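Side-chain contacts in YohF (Salmonella typhimurium, PDB 6WON), which belongs to the short-chain dehydrogenase/reductase family and probably catalyses an NAD(P)-dependent oxidation or reduction, perhaps of acetoin: residues L22-Q26 against N27-I31; T45-K48 against A49-G53; A72-H75 against L76-R79. All coordinates share one frame; numbering follows the deposited sequence.

Contact 1. Residues L22-Q26 against N27-I31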
ATOM      1  N   LEU B  22      27.240   9.082  13.509  1.00 28.20           N
ATOM      2  CA  LEU B  22      27.730  10.352  14.029  1.00 28.79           C
ATOM      3  C   LEU B  22      26.600  11.171  14.647  1.00 30.72           C
ATOM      4  O   LEU B  22      26.795  11.839  15.669  1.00 33.55           O
ATOM      5  CB  LEU B  22      28.423  11.132  12.911  1.00 28.40           C
ATOM      6  CG  LEU B  22      29.790  10.585  12.458  1.00 29.63           C
ATOM      7  CD1 LEU B  22      30.439  11.546  11.460  1.00 32.23           C
ATOM      8  CD2 LEU B  22      30.713  10.367  13.637  1.00 28.60           C
ATOM      9  N   LEU B  23      25.414  11.145  14.044  1.00 28.92           N
ATOM     10  CA  LEU B  23      24.307  11.884  14.631  1.00 27.98           C
ATOM     11  C   LEU B  23      23.892  11.270  15.961  1.00 25.78           C
ATOM     12  O   LEU B  23      23.615  11.996  16.925  1.00 26.66           O
ATOM     13  CB  LEU B  23      23.134  11.932  13.662  1.00 23.41           C
ATOM     14  CG  LEU B  23      21.975  12.846  14.033  1.00 25.92           C
ATOM     15  CD1 LEU B  23      22.459  14.262  14.479  1.00 26.85           C
ATOM     16  CD2 LEU B  23      21.031  12.929  12.850  1.00 26.37           C
ATOM     17  N   LEU B  24      23.884   9.937  16.044  1.00 20.50           N
ATOM     18  CA  LEU B  24      23.520   9.284  17.296  1.00 22.55           C
ATOM     19  C   LEU B  24      24.558   9.566  18.373  1.00 23.39           C
ATOM     20  O   LEU B  24      24.203   9.832  19.527  1.00 25.41           O
ATOM     21  CB  LEU B  24      23.349   7.776  17.083  1.00 22.79           C
ATOM     22  CG  LEU B  24      22.135   7.369  16.238  1.00 23.65           C
ATOM     23  CD1 LEU B  24      22.129   5.861  15.900  1.00 22.22           C
ATOM     24  CD2 LEU B  24      20.831   7.806  16.912  1.00 26.72           C
ATOM     25  N   ALA B  25      25.846   9.537  18.010  1.00 23.71           N
ATOM     26  CA  ALA B  25      26.893   9.964  18.937  1.00 25.80           C
ATOM     27  C   ALA B  25      26.668  11.407  19.387  1.00 27.65           C
ATOM     28  O   ALA B  25      26.705  11.712  20.583  1.00 28.12           O
ATOM     29  CB  ALA B  25      28.268   9.807  18.278  1.00 26.89           C
ATOM     30  N   GLN B  26      26.412  12.310  18.438  1.00 27.41           N
ATOM     31  CA  GLN B  26      26.113  13.688  18.812  1.00 29.75           C
ATOM     32  C   GLN B  26      24.901  13.772  19.736  1.00 28.46           C
ATOM     33  O   GLN B  26      24.843  14.653  20.600  1.00 28.65           O
ATOM     34  CB  GLN B  26      25.889  14.537  17.563  1.00 33.03           C
ATOM     35  CG  GLN B  26      25.744  16.034  17.836  1.00 40.21           C
ATOM     36  CD  GLN B  26      25.500  16.825  16.565  1.00 45.61           C
ATOM     37  OE1 GLN B  26      25.624  16.298  15.460  1.00 47.21           O
ATOM     38  NE2 GLN B  26      25.148  18.085  16.713  1.00 50.09           N
ATOM     39  N   ASN B  27      23.937  12.866  19.585  1.00 31.04           N
ATOM     40  CA  ASN B  27      22.755  12.878  20.440  1.00 32.32           C
ATOM     41  C   ASN B  27      22.974  12.171  21.775  1.00 30.89           C
ATOM     42  O   ASN B  27      22.080  12.207  22.628  1.00 34.19           O
ATOM     43  CB  ASN B  27      21.565  12.263  19.691  1.00 32.26           C
ATOM     44  CG  ASN B  27      20.931  13.251  18.696  1.00 35.04           C
ATOM     45  OD1 ASN B  27      21.350  14.414  18.606  1.00 32.71           O
ATOM     46  ND2 ASN B  27      19.936  12.784  17.937  1.00 32.43           N
ATOM     47  N   GLY B  28      24.136  11.546  21.986  1.00 29.55           N
ATOM     48  CA  GLY B  28      24.493  11.034  23.298  1.00 27.80           C
ATOM     49  C   GLY B  28      24.597   9.528  23.428  1.00 28.36           C
ATOM     50  O   GLY B  28      24.734   9.013  24.543  1.00 31.14           O
ATOM     51  N   PHE B  29      24.544   8.802  22.316  1.00 24.33           N
ATOM     52  CA  PHE B  29      24.719   7.356  22.358  1.00 28.68           C
ATOM     53  C   PHE B  29      26.201   7.002  22.262  1.00 28.13           C
ATOM     54  O   PHE B  29      26.904   7.509  21.382  1.00 27.80           O
ATOM     55  CB  PHE B  29      23.966   6.673  21.214  1.00 24.36           C
ATOM     56  CG  PHE B  29      22.466   6.707  21.351  1.00 28.00           C
ATOM     57  CD1 PHE B  29      21.745   7.824  20.944  1.00 26.84           C
ATOM     58  CD2 PHE B  29      21.773   5.602  21.846  1.00 25.78           C
ATOM     59  CE1 PHE B  29      20.353   7.845  21.052  1.00 30.23           C
ATOM     60  CE2 PHE B  29      20.383   5.615  21.959  1.00 26.03           C
ATOM     61  CZ  PHE B  29      19.674   6.731  21.565  1.00 27.87           C
ATOM     62  N   ASP B  30      26.673   6.132  23.159  1.00 24.40           N
ATOM     63  CA  ASP B  30      27.856   5.342  22.833  1.00 28.11           C
ATOM     64  C   ASP B  30      27.570   4.574  21.549  1.00 30.23           C
ATOM     65  O   ASP B  30      26.435   4.148  21.310  1.00 29.67           O
ATOM     66  CB  ASP B  30      28.205   4.370  23.966  1.00 27.93           C
ATOM     67  CG  ASP B  30      28.782   5.074  25.181  1.00 33.40           C
ATOM     68  OD1 ASP B  30      29.282   6.218  25.034  1.00 33.42           O
ATOM     69  OD2 ASP B  30      28.745   4.482  26.285  1.00 37.10           O
ATOM     70  N   ILE B  31      28.590   4.412  20.707  1.00 26.31           N
ATOM     71  CA  ILE B  31      28.396   3.990  19.319  1.00 27.38           C
ATOM     72  C   ILE B  31      29.222   2.741  19.033  1.00 24.38           C
ATOM     73  O   ILE B  31      30.426   2.711  19.296  1.00 22.88           O
ATOM     74  CB  ILE B  31      28.783   5.106  18.330  1.00 29.76           C
ATOM     75  CG1 ILE B  31      27.769   6.236  18.386  1.00 33.04           C
ATOM     76  CG2 ILE B  31      28.892   4.550  16.922  1.00 31.41           C
ATOM     77  CD1 ILE B  31      26.361   5.780  18.135  1.00 34.59           C
TER
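A Schellman motif ends helix 15-27 and turns the chain into strand 30-35, within the first beta-alpha-beta unit of the Rossmann fold. The bond from F29 N to L24 O, 3.0 Å, is nearly straight, with an angle of 169° at the hydrogen. G28 N reaches A25 O at 2.9 Å but comes from above the carbonyl plane. N27 N closes the last regular turn on L23 O. G28 takes the positive phi that reverses the chain here, a conformation glycine readily adopts.

Beyond the turn, side chains fold back on the helix. F29 has CG beside its backbone N (chi1 -70°), which turns the edge of the ring to the L24 carbonyl. L24 O lies in the ring plane, 3.5 Å from F29 CD1. The same carbonyl thus meets both the amide and the ring of F29. Methyl CD2 of L24 touches the same ring edge atom, CD1. L24 also packs on A7 and V9 of strand 6-9, and A25 on A49 of helix 39-50. I31 points back at the helix and spans two of its residues: CD1 lies 3.8 Å from L24 CB, and CG1 lies 3.6 Å from A25 CB.

Contact 2. Residues T45-K48 against A49-G53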
ATOM      1  N   THR B  45      35.167   7.498  11.612  1.00 34.91           N
ATOM      2  CA  THR B  45      33.867   7.709  12.229  1.00 33.91           C
ATOM      3  C   THR B  45      33.965   7.642  13.750  1.00 34.13           C
ATOM      4  O   THR B  45      33.353   8.453  14.456  1.00 34.15           O
ATOM      5  CB  THR B  45      32.875   6.677  11.697  1.00 35.54           C
ATOM      6  OG1 THR B  45      32.844   6.760  10.265  1.00 38.45           O
ATOM      7  CG2 THR B  45      31.475   6.918  12.268  1.00 31.66           C
ATOM      8  N   ALA B  46      34.754   6.696  14.272  1.00 31.95           N
ATOM      9  CA  ALA B  46      34.937   6.603  15.717  1.00 27.58           C
ATOM     10  C   ALA B  46      35.645   7.836  16.269  1.00 31.76           C
ATOM     11  O   ALA B  46      35.270   8.347  17.335  1.00 30.92           O
ATOM     12  CB  ALA B  46      35.708   5.331  16.062  1.00 26.69           C
ATOM     13  N   LYS B  47      36.675   8.316  15.561  1.00 32.57           N
ATOM     14  CA  LYS B  47      37.344   9.555  15.940  1.00 35.54           C
ATOM     15  C   LYS B  47      36.335  10.687  16.113  1.00 35.64           C
ATOM     16  O   LYS B  47      36.264  11.316  17.174  1.00 34.01           O
ATOM     17  CB  LYS B  47      38.394   9.920  14.883  1.00 41.76           C
ATOM     18  CG  LYS B  47      39.112  11.251  15.135  1.00 50.00           C
ATOM     19  CD  LYS B  47      40.223  11.514  14.120  1.00 55.51           C
ATOM     20  CE  LYS B  47      41.352  12.298  14.760  1.00 60.47           C
ATOM     21  NZ  LYS B  47      42.530  12.432  13.857  1.00 64.22           N
ATOM     22  N   LYS B  48      35.534  10.952  15.077  1.00 34.99           N
ATOM     23  CA  LYS B  48      34.580  12.053  15.154  1.00 33.81           C
ATOM     24  C   LYS B  48      33.504  11.785  16.200  1.00 32.88           C
ATOM     25  O   LYS B  48      33.082  12.707  16.904  1.00 34.76           O
ATOM     26  CB  LYS B  48      33.956  12.296  13.783  1.00 37.56           C
ATOM     27  CG  LYS B  48      34.982  12.543  12.683  1.00 46.06           C
ATOM     28  CD  LYS B  48      34.318  13.164  11.451  1.00 53.18           C
ATOM     29  CE  LYS B  48      34.817  12.539  10.144  1.00 54.67           C
ATOM     30  NZ  LYS B  48      36.232  12.908   9.851  1.00 53.83           N
ATOM     31  N   ALA B  49      33.045  10.533  16.315  1.00 30.98           N
ATOM     32  CA  ALA B  49      32.021  10.211  17.307  1.00 30.03           C
ATOM     33  C   ALA B  49      32.488  10.556  18.716  1.00 32.77           C
ATOM     34  O   ALA B  49      31.720  11.098  19.518  1.00 35.84           O
ATOM     35  CB  ALA B  49      31.645   8.731  17.215  1.00 26.52           C
ATOM     36  N   ALA B  50      33.754  10.281  19.025  1.00 32.60           N
ATOM     37  CA  ALA B  50      34.249  10.475  20.382  1.00 33.63           C
ATOM     38  C   ALA B  50      34.442  11.944  20.727  1.00 36.51           C
ATOM     39  O   ALA B  50      34.558  12.282  21.909  1.00 39.35           O
ATOM     40  CB  ALA B  50      35.563   9.718  20.571  1.00 33.12           C
ATOM     41  N   GLN B  51      34.498  12.823  19.729  1.00 36.84           N
ATOM     42  CA  GLN B  51      34.534  14.250  20.011  1.00 41.22           C
ATOM     43  C   GLN B  51      33.226  14.751  20.615  1.00 38.17           C
ATOM     44  O   GLN B  51      33.194  15.866  21.147  1.00 39.55           O
ATOM     45  CB  GLN B  51      34.869  15.022  18.731  1.00 46.46           C
ATOM     46  CG  GLN B  51      36.274  14.726  18.194  1.00 51.52           C
ATOM     47  CD  GLN B  51      36.480  15.198  16.765  1.00 55.88           C
ATOM     48  OE1 GLN B  51      35.587  15.796  16.158  1.00 56.06           O
ATOM     49  NE2 GLN B  51      37.662  14.926  16.216  1.00 59.59           N
ATOM     50  N   PHE B  52      32.156  13.958  20.557  1.00 34.27           N
ATOM     51  CA  PHE B  52      30.893  14.315  21.185  1.00 33.05           C
ATOM     52  C   PHE B  52      30.795  13.821  22.621  1.00 35.87           C
ATOM     53  O   PHE B  52      29.708  13.876  23.205  1.00 36.86           O
ATOM     54  CB  PHE B  52      29.723  13.776  20.364  1.00 32.82           C
ATOM     55  CG  PHE B  52      29.628  14.372  18.979  1.00 36.08           C
ATOM     56  CD1 PHE B  52      29.349  15.720  18.805  1.00 39.59           C
ATOM     57  CD2 PHE B  52      29.822  13.586  17.857  1.00 33.78           C
ATOM     58  CE1 PHE B  52      29.260  16.275  17.534  1.00 41.00           C
ATOM     59  CE2 PHE B  52      29.739  14.135  16.588  1.00 35.76           C
ATOM     60  CZ  PHE B  52      29.454  15.478  16.426  1.00 38.24           C
ATOM     61  N   GLY B  53      31.900  13.356  23.209  1.00 36.86           N
ATOM     62  CA  GLY B  53      31.885  12.910  24.591  1.00 33.95           C
ATOM     63  C   GLY B  53      31.233  11.565  24.830  1.00 32.17           C
ATOM     64  O   GLY B  53      30.696  11.329  25.916  1.00 31.74           O
TER
HETATM   65  O   HOH W   1      32.849  15.248  15.834  1.00 34.41           O
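Q51 and F52 gather round the backbone carbonyl of K48 at the end of helix 39-50. Q51 N bonds to K48 O at 3.2 Å, from above the carbonyl plane. The F52 ring brings CD2 to 3.5 Å from the same K48 O. A water donates to K48 O and to Q51 OE1, at 2.8 Å from each. It bridges the carbonyl to the side-chain amide. CG of Q51 sits beside its own backbone N (chi1 -65°) and the chain runs extended from there. This carries the amide back along the helix, with NE2 4.1 Å from K47 CG.

Up to A50 the backbone bonds are those of a regular helix, such as A49 N to T45 O at 2.8 Å. The bonds of A50 N and Q51 N to K47 O are weak. A type I turn from A50 to G53 leads the chain away.

This is the crossover helix of the beta-alpha-beta unit between strands 30-35 and 56-60. A46 and A49 pack on A56. K48 NZ makes a salt bridge to E44, and T45 OG1 bonds to G41 O and S12 O. Water and the backbone N-H of Q51 thus take up part of the acceptor capacity of K48 O where regular helix bonding gives out.

Contact 3. Residues A72-H75 against L76-R79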
ATOM      1  N   ALA B  72      30.294 -11.098  15.074  1.00 34.47           N
ATOM      2  CA  ALA B  72      30.963  -9.833  15.367  1.00 33.65           C
ATOM      3  C   ALA B  72      30.018  -8.828  16.032  1.00 32.47           C
ATOM      4  O   ALA B  72      30.464  -7.951  16.785  1.00 30.20           O
ATOM      5  CB  ALA B  72      31.557  -9.256  14.080  1.00 31.44           C
ATOM      6  N   ILE B  73      28.714  -8.934  15.777  1.00 31.54           N
ATOM      7  CA  ILE B  73      27.763  -8.084  16.491  1.00 27.21           C
ATOM      8  C   ILE B  73      27.769  -8.404  17.981  1.00 28.33           C
ATOM      9  O   ILE B  73      27.749  -7.498  18.826  1.00 28.53           O
ATOM     10  CB  ILE B  73      26.359  -8.243  15.889  1.00 30.68           C
ATOM     11  CG1 ILE B  73      26.365  -7.809  14.419  1.00 30.75           C
ATOM     12  CG2 ILE B  73      25.346  -7.429  16.694  1.00 30.80           C
ATOM     13  CD1 ILE B  73      26.559  -6.324  14.208  1.00 30.45           C
ATOM     14  N   GLU B  74      27.790  -9.693  18.329  1.00 29.21           N
ATOM     15  CA  GLU B  74      27.832 -10.080  19.736  1.00 28.30           C
ATOM     16  C   GLU B  74      29.119  -9.601  20.399  1.00 29.90           C
ATOM     17  O   GLU B  74      29.106  -9.185  21.566  1.00 28.85           O
ATOM     18  CB  GLU B  74      27.681 -11.597  19.866  1.00 31.69           C
ATOM     19  CG  GLU B  74      27.887 -12.139  21.277  1.00 35.83           C
ATOM     20  CD  GLU B  74      26.800 -11.699  22.247  1.00 37.22           C
ATOM     21  OE1 GLU B  74      25.718 -11.260  21.798  1.00 35.87           O
ATOM     22  OE2 GLU B  74      27.032 -11.793  23.473  1.00 39.36           O
ATOM     23  N   HIS B  75      30.235  -9.620  19.663  1.00 29.44           N
ATOM     24  CA  HIS B  75      31.492  -9.148  20.244  1.00 35.63           C
ATOM     25  C   HIS B  75      31.463  -7.641  20.478  1.00 30.99           C
ATOM     26  O   HIS B  75      31.955  -7.156  21.506  1.00 33.04           O
ATOM     27  CB  HIS B  75      32.666  -9.519  19.345  1.00 42.10           C
ATOM     28  CG  HIS B  75      32.797 -10.989  19.104  1.00 52.87           C
ATOM     29  ND1 HIS B  75      32.901 -11.905  20.129  1.00 58.17           N
ATOM     30  CD2 HIS B  75      32.842 -11.704  17.954  1.00 56.04           C
ATOM     31  CE1 HIS B  75      33.001 -13.121  19.622  1.00 59.89           C
ATOM     32  NE2 HIS B  75      32.968 -13.027  18.304  1.00 58.46           N
ATOM     33  N   LEU B  76      30.906  -6.888  19.528  1.00 26.95           N
ATOM     34  CA  LEU B  76      30.791  -5.442  19.694  1.00 27.81           C
ATOM     35  C   LEU B  76      29.910  -5.100  20.892  1.00 27.71           C
ATOM     36  O   LEU B  76      30.281  -4.277  21.737  1.00 28.51           O
ATOM     37  CB  LEU B  76      30.237  -4.821  18.410  1.00 26.12           C
ATOM     38  CG  LEU B  76      30.233  -3.295  18.274  1.00 30.98           C
ATOM     39  CD1 LEU B  76      31.607  -2.715  18.566  1.00 29.66           C
ATOM     40  CD2 LEU B  76      29.758  -2.887  16.867  1.00 31.22           C
ATOM     41  N   ILE B  77      28.739  -5.741  20.987  1.00 25.84           N
ATOM     42  CA  ILE B  77      27.871  -5.552  22.147  1.00 25.09           C
ATOM     43  C   ILE B  77      28.647  -5.787  23.439  1.00 28.61           C
ATOM     44  O   ILE B  77      28.590  -4.980  24.377  1.00 27.21           O
ATOM     45  CB  ILE B  77      26.647  -6.479  22.053  1.00 27.63           C
ATOM     46  CG1 ILE B  77      25.801  -6.130  20.824  1.00 26.68           C
ATOM     47  CG2 ILE B  77      25.808  -6.382  23.322  1.00 28.38           C
ATOM     48  CD1 ILE B  77      24.685  -7.122  20.548  1.00 26.59           C
ATOM     49  N   GLN B  78      29.400  -6.896  23.502  1.00 27.33           N
ATOM     50  CA  GLN B  78      30.165  -7.195  24.711  1.00 30.32           C
ATOM     51  C   GLN B  78      31.147  -6.079  25.036  1.00 32.98           C
ATOM     52  O   GLN B  78      31.320  -5.715  26.203  1.00 33.33           O
ATOM     53  CB  GLN B  78      30.904  -8.525  24.558  1.00 33.78           C
ATOM     54  CG  GLN B  78      29.993  -9.742  24.517  1.00 38.49           C
ATOM     55  CD  GLN B  78      29.169  -9.913  25.784  1.00 46.97           C
ATOM     56  OE1 GLN B  78      29.675  -9.732  26.897  1.00 51.78           O
ATOM     57  NE2 GLN B  78      27.895 -10.259  25.624  1.00 48.36           N
ATOM     58  N   ARG B  79      31.799  -5.516  24.017  1.00 36.56           N
ATOM     59  CA  ARG B  79      32.743  -4.435  24.277  1.00 38.75           C
ATOM     60  C   ARG B  79      32.026  -3.195  24.792  1.00 35.58           C
ATOM     61  O   ARG B  79      32.503  -2.534  25.722  1.00 38.46           O
ATOM     62  CB  ARG B  79      33.544  -4.120  23.015  1.00 40.46           C
ATOM     63  CG  ARG B  79      34.747  -5.041  22.835  1.00 46.67           C
ATOM     64  CD  ARG B  79      35.175  -5.120  21.382  1.00 48.20           C
ATOM     65  NE  ARG B  79      35.557  -3.813  20.862  1.00 47.79           N
ATOM     66  CZ  ARG B  79      35.866  -3.578  19.592  1.00 47.11           C
ATOM     67  NH1 ARG B  79      35.831  -4.565  18.711  1.00 47.89           N
ATOM     68  NH2 ARG B  79      36.206  -2.353  19.202  1.00 46.30           N
TER
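E74 and Q78 form the polar side-chain pair of this contact, one turn apart on helix 71-80. Q78 NE2 donates to E74 OE2 at 2.8 Å, with an angle of 141° at the hydrogen. The donor comes from above the carboxylate plane, and E74 OE2 is itself tilted out of the Q78 amide plane. The bond is flat to neither group, and the two planes are 37° apart. Both chains bend at chi2, in opposite senses, which brings their ends together. The other oxygen, E74 OE1, accepts a bond from H127 NE2 of helix 103-131. The carboxylate is thus held at both oxygens, and this probably limits its rotation.

Apolar contact lies on the neighbouring face. I73 CG2 meets I77 CD1 at 3.9 Å as the two side chains cross at a slant. I77 CG1 also lies close to the I73 carbonyl, 3.1 Å from I73 O. L76 turns its end inward onto I8, T34 and I59 of the sheet.

The backbone bonds are those of an alpha helix. L76, I77, Q78 and R79 each donate from N to the carbonyl four residues back. The R79 guanidinium reaches strand 56-60, with a salt bridge to E57 and a bond to T58 O. The whole is an amphipathic helix lying against the parallel sheet of a Rossmann fold.

In the fold
The three contacts follow in series through the Rossmann fold. Contacts 1 and 2 are neighbours, with centres 8 Å apart. Their helices, 15-27 and 39-50, pack side by side: L22 CD2 lies 3.4 Å from T45 O. F52, in the turn that closes contact 2, reaches back to contact 1, with CE1 3.5 Å from Q26 CG. Strand 30-35, which contact 1 enters, leads on to the helix of contact 2. Contact 3 stands apart. Its centre is about 18 Å from that of contact 1 and 19 Å from that of contact 2, and it touches neither. R55 and E57 relate it to contact 1: I31 shares backbone bonds with both, and R55 NH2 bonds to R79 O while E57 pairs with the R79 side chain.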